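Local coordinates for hypothetical protein ebhA (Staphylococcus aureus, PDB 2DGJ) that probably serves as a cell wall-associated adhesin that binds extracellular matrix, seen here as a rod-like piece built of alternately connected three-helix bundles, at residues R85-L88 against G89-N92; A151-S154 against K155-Y159. One frame throughout, in Å; residues are numbered along the deposited sequence.

Interaction 1: R85-L88 against G89-N92. With ACY (acetic acid), chain D.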
loop_
_atom_site.group_PDB
_atom_site.type_symbol
_atom_site.label_atom_id
_atom_site.label_comp_id
_atom_site.label_asym_id
_atom_site.label_seq_id
_atom_site.Cartn_x
_atom_site.Cartn_y
_atom_site.Cartn_z
ATOM N N ARG A 85 1.591 14.067 7.952
ATOM C CA ARG A 85 1.330 15.047 8.995
ATOM C C ARG A 85 -0.003 15.734 8.734
ATOM O O ARG A 85 -0.774 15.984 9.655
ATOM C CB ARG A 85 2.457 16.083 9.056
ATOM C CG ARG A 85 3.842 15.495 9.325
ATOM C CD ARG A 85 4.807 16.560 9.842
ATOM N NE ARG A 85 6.165 16.040 9.986
ATOM C CZ ARG A 85 7.046 15.956 8.993
ATOM N NH1 ARG A 85 6.725 16.359 7.769
ATOM N NH2 ARG A 85 8.240 15.427 9.215
ATOM N N GLN A 86 -0.275 16.020 7.466
ATOM C CA GLN A 86 -1.518 16.667 7.076
ATOM C C GLN A 86 -2.688 15.764 7.441
ATOM O O GLN A 86 -3.680 16.224 8.005
ATOM C CB GLN A 86 -1.522 16.950 5.570
ATOM C CG GLN A 86 -2.822 17.536 5.043
ATOM C CD GLN A 86 -3.261 18.773 5.804
ATOM O OE1 GLN A 86 -2.463 19.676 6.067
ATOM N NE2 GLN A 86 -4.542 18.827 6.153
ATOM N N ASN A 87 -2.558 14.479 7.120
ATOM C CA ASN A 87 -3.599 13.503 7.416
ATOM C C ASN A 87 -3.760 13.312 8.922
ATOM O O ASN A 87 -4.874 13.242 9.431
ATOM C CB ASN A 87 -3.255 12.155 6.783
ATOM C CG ASN A 87 -4.334 11.114 7.016
ATOM O OD1 ASN A 87 -5.350 11.089 6.324
ATOM N ND2 ASN A 87 -4.127 10.256 8.007
ATOM N N LEU A 88 -2.644 13.216 9.633
ATOM C CA LEU A 88 -2.666 13.028 11.081
ATOM C C LEU A 88 -3.499 14.090 11.795
ATOM O O LEU A 88 -4.204 13.799 12.768
ATOM C CB LEU A 88 -1.235 13.050 11.624
ATOM C CG LEU A 88 -1.065 12.897 13.138
ATOM C CD1 LEU A 88 -1.600 11.551 13.574
ATOM C CD2 LEU A 88 0.401 13.026 13.506
ATOM N N GLY A 89 -3.420 15.323 11.305
ATOM C CA GLY A 89 -4.158 16.410 11.920
ATOM C C GLY A 89 -5.662 16.365 11.732
ATOM O O GLY A 89 -6.377 17.159 12.338
ATOM N N THR A 90 -6.146 15.446 10.904
ATOM C CA THR A 90 -7.583 15.324 10.659
ATOM C C THR A 90 -8.222 14.238 11.518
ATOM O O THR A 90 -9.438 14.040 11.484
ATOM C CB THR A 90 -7.877 15.021 9.176
ATOM O OG1 THR A 90 -7.339 13.738 8.831
ATOM C CG2 THR A 90 -7.246 16.080 8.291
ATOM N N LEU A 91 -7.397 13.535 12.287
ATOM C CA LEU A 91 -7.872 12.479 13.175
ATOM C C LEU A 91 -8.342 13.116 14.488
ATOM O O LEU A 91 -7.531 13.445 15.353
ATOM C CB LEU A 91 -6.744 11.473 13.432
ATOM C CG LEU A 91 -6.414 10.459 12.325
ATOM C CD1 LEU A 91 -6.747 11.007 10.941
ATOM C CD2 LEU A 91 -4.946 10.092 12.424
ATOM N N ASN A 92 -9.657 13.277 14.627
ATOM C CA ASN A 92 -10.255 13.907 15.807
ATOM C C ASN A 92 -10.493 12.996 17.014
ATOM O O ASN A 92 -11.077 13.431 18.002
ATOM C CB ASN A 92 -11.608 14.527 15.439
ATOM C CG ASN A 92 -11.601 15.209 14.088
ATOM O OD1 ASN A 92 -10.863 16.168 13.864
ATOM N ND2 ASN A 92 -12.439 14.720 13.175
HETATM C C ACY D . 11.655 15.168 8.642
HETATM O O ACY D . 12.492 14.395 8.235
HETATM O OXT ACY D . 11.035 15.997 7.790
HETATM C CH3 ACY D . 11.311 15.197 10.109
#
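Gly89 N reaches back four residues to Arg85 O at 3.2 Å, the usual helical bond, and then the bonding shifts to a three-residue span. Thr90 N bonds to Asn87 O at 2.9 Å, and Leu91 N bonds to Leu88 O at 3.2 Å; the second closes a type I turn from Leu88 to Leu91. Asn87 O takes a second bond from the Thr90 hydroxyl, with OG1 only 2.6 Å away. The hydroxyl sits in the carbonyl plane on a lone pair while Thr90 N stands above that plane, so two donors of one residue grip the oxygen from different directions. With chi1 of 65°, Thr90 tucks OG1 between its own backbone N and carbonyl carbon, and CG2 is left 3.6 Å from Gln86 O.

On the buried side, Leu88 and Leu91 meet roughly at a right angle, CD1 of Leu88 lying 3.8 Å from CD2 of Leu91. Leu88 continues onto Leu102 and Ile106 of helix 96-108, and Leu91 onto Ala122 of helix 112-135. Arg99 bonds to Leu91 O and weakly to Leu88 O. The Arg85 side chain, extended from CG to NE, runs back along helix 73-88 and rests on Ile106. Its NH2 bonds to Asn107 and, weakly at 3.2 Å, to OXT of an acetic acid molecule, probably from the crystallisation liquor, which Lys81 also binds.

Here the helix ends in a type I turn that leads into the loop before helix 96-108, within a GA module, its two leucines turned into a helical bundle.

Interaction 2: A151-S154 against K155-Y159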
loop_
_atom_site.group_PDB
_atom_site.type_symbol
_atom_site.label_atom_id
_atom_site.label_comp_id
_atom_site.label_asym_id
_atom_site.label_seq_id
_atom_site.Cartn_x
_atom_site.Cartn_y
_atom_site.Cartn_z
ATOM N N ALA A 151 -30.154 -4.656 36.828
ATOM C CA ALA A 151 -29.291 -5.713 36.317
ATOM C C ALA A 151 -28.563 -6.318 37.508
ATOM O O ALA A 151 -28.358 -5.633 38.511
ATOM C CB ALA A 151 -28.287 -5.130 35.332
ATOM N N ASP A 152 -28.181 -7.591 37.413
ATOM C CA ASP A 152 -27.455 -8.223 38.508
ATOM C C ASP A 152 -26.280 -7.311 38.866
ATOM O O ASP A 152 -25.603 -6.779 37.983
ATOM C CB ASP A 152 -26.940 -9.601 38.088
ATOM C CG ASP A 152 -28.057 -10.544 37.682
ATOM O OD1 ASP A 152 -29.073 -10.595 38.405
ATOM O OD2 ASP A 152 -27.922 -11.237 36.650
ATOM N N GLU A 153 -26.038 -7.125 40.157
ATOM C CA GLU A 153 -24.956 -6.260 40.599
ATOM C C GLU A 153 -23.625 -6.518 39.899
ATOM O O GLU A 153 -22.912 -5.573 39.569
ATOM C CB GLU A 153 -24.769 -6.366 42.115
ATOM C CG GLU A 153 -23.496 -5.696 42.611
ATOM C CD GLU A 153 -23.467 -5.505 44.115
ATOM O OE1 GLU A 153 -23.934 -6.399 44.853
ATOM O OE2 GLU A 153 -22.963 -4.453 44.559
ATOM N N SER A 154 -23.285 -7.785 39.679
ATOM C CA SER A 154 -22.022 -8.110 39.024
ATOM C C SER A 154 -22.022 -7.568 37.603
ATOM O O SER A 154 -20.989 -7.121 37.102
ATOM C CB SER A 154 -21.789 -9.622 38.989
ATOM O OG SER A 154 -22.557 -10.229 37.966
ATOM N N LYS A 155 -23.179 -7.622 36.953
ATOM C CA LYS A 155 -23.317 -7.117 35.591
ATOM C C LYS A 155 -23.214 -5.590 35.566
ATOM O O LYS A 155 -22.539 -5.024 34.709
ATOM C CB LYS A 155 -24.655 -7.562 35.001
ATOM C CG LYS A 155 -24.653 -8.985 34.466
ATOM C CD LYS A 155 -26.062 -9.532 34.325
ATOM C CE LYS A 155 -26.148 -10.581 33.217
ATOM N NZ LYS A 155 -25.177 -11.700 33.361
ATOM N N ARG A 156 -23.883 -4.924 36.502
ATOM C CA ARG A 156 -23.837 -3.464 36.568
ATOM C C ARG A 156 -22.399 -3.001 36.778
ATOM O O ARG A 156 -21.958 -2.012 36.190
ATOM C CB ARG A 156 -24.695 -2.933 37.724
ATOM C CG ARG A 156 -26.189 -3.196 37.607
ATOM C CD ARG A 156 -26.954 -2.291 38.559
ATOM N NE ARG A 156 -26.459 -2.409 39.926
ATOM C CZ ARG A 156 -26.907 -3.288 40.814
ATOM N NH1 ARG A 156 -27.871 -4.141 40.490
ATOM N NH2 ARG A 156 -26.384 -3.319 42.031
ATOM N N ASN A 157 -21.677 -3.724 37.628
ATOM C CA ASN A 157 -20.292 -3.394 37.938
ATOM C C ASN A 157 -19.377 -3.596 36.739
ATOM O O ASN A 157 -18.455 -2.813 36.516
ATOM C CB ASN A 157 -19.800 -4.241 39.117
ATOM C CG ASN A 157 -20.290 -3.719 40.456
ATOM O OD1 ASN A 157 -21.225 -2.916 40.519
ATOM N ND2 ASN A 157 -19.665 -4.180 41.539
ATOM N N ALA A 158 -19.638 -4.647 35.969
ATOM C CA ALA A 158 -18.825 -4.944 34.798
ATOM C C ALA A 158 -18.966 -3.833 33.768
ATOM O O ALA A 158 -17.998 -3.459 33.112
ATOM C CB ALA A 158 -19.243 -6.281 34.196
ATOM N N TYR A 159 -20.177 -3.304 33.637
ATOM C CA TYR A 159 -20.445 -2.235 32.686
ATOM C C TYR A 159 -19.776 -0.933 33.125
ATOM O O TYR A 159 -19.106 -0.274 32.334
ATOM C CB TYR A 159 -21.954 -2.014 32.543
ATOM C CG TYR A 159 -22.302 -0.882 31.597
ATOM C CD1 TYR A 159 -22.042 -0.992 30.232
ATOM C CD2 TYR A 159 -22.857 0.304 32.070
ATOM C CE1 TYR A 159 -22.324 0.058 29.361
ATOM C CE2 TYR A 159 -23.144 1.357 31.211
ATOM C CZ TYR A 159 -22.874 1.228 29.857
ATOM O OH TYR A 159 -23.159 2.263 28.995
HETATM O O HOH W 1 -21.609 -1.838 43.057
#
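Ala151 and Arg156 meet where helix 153-170 begins, in a FIVAR domain of this helix-bundle rod, with Asp152 at the N-cap position. The packing is tight on the Arg156 side. Its CG lies 3.6 Å from Ala151 CB, and a bend at chi3 (-54°) folds the guanidinium back across the first turn, one face resting against Glu153 CA and NH2 against Glu153 CB. Ala151 O lies at the edge of the guanidinium, near its plane, 2.5 Å from NH1 of Arg156: a weak bond, too short and too bent (122°) for its length to be trusted. The backbone is regular: Arg156 N bonds to Asp152 O at 2.9 Å, nearly along the C=O axis, and Asn157 N to Glu153 O at 3.0 Å.

Asp152 makes no side-chain capping bond; its carboxylate oxygens are taken by Asn198 and Asn202. Lys155 runs alongside it, touching OD2 with CD at 3.4 Å while NZ stays too distant for a salt bridge.

The solvent side is looser. The Glu153 carboxylate stops with OE2 4.4 Å from Arg156 NH2, beyond a salt bridge. Glu153 and Asn157 extend side by side, and a water links them, donating to Asn157 OD1 at 2.8 Å and weakly to Glu153 OE2 at 3.3 Å.

Overall arrangement
Interaction 1 comes first along the chain, where helix 73-88 ends; interaction 2 follows at the start of helix 153-170. Helices 96-108, 112-135, 139-144 and 146-149 lie between them in sequence. The centres of the two interactions are 38 Å apart and their nearest atoms about 20 Å, so the two never touch. They share no helix and fall in different sequence families, a GA module for 85-92 and a FIVAR domain for 151-159. One handles a helix exit and the other a helix entry. Each thus marks a helix boundary at a separate point of the rod, consistent with the elongated string of three-helix bundles.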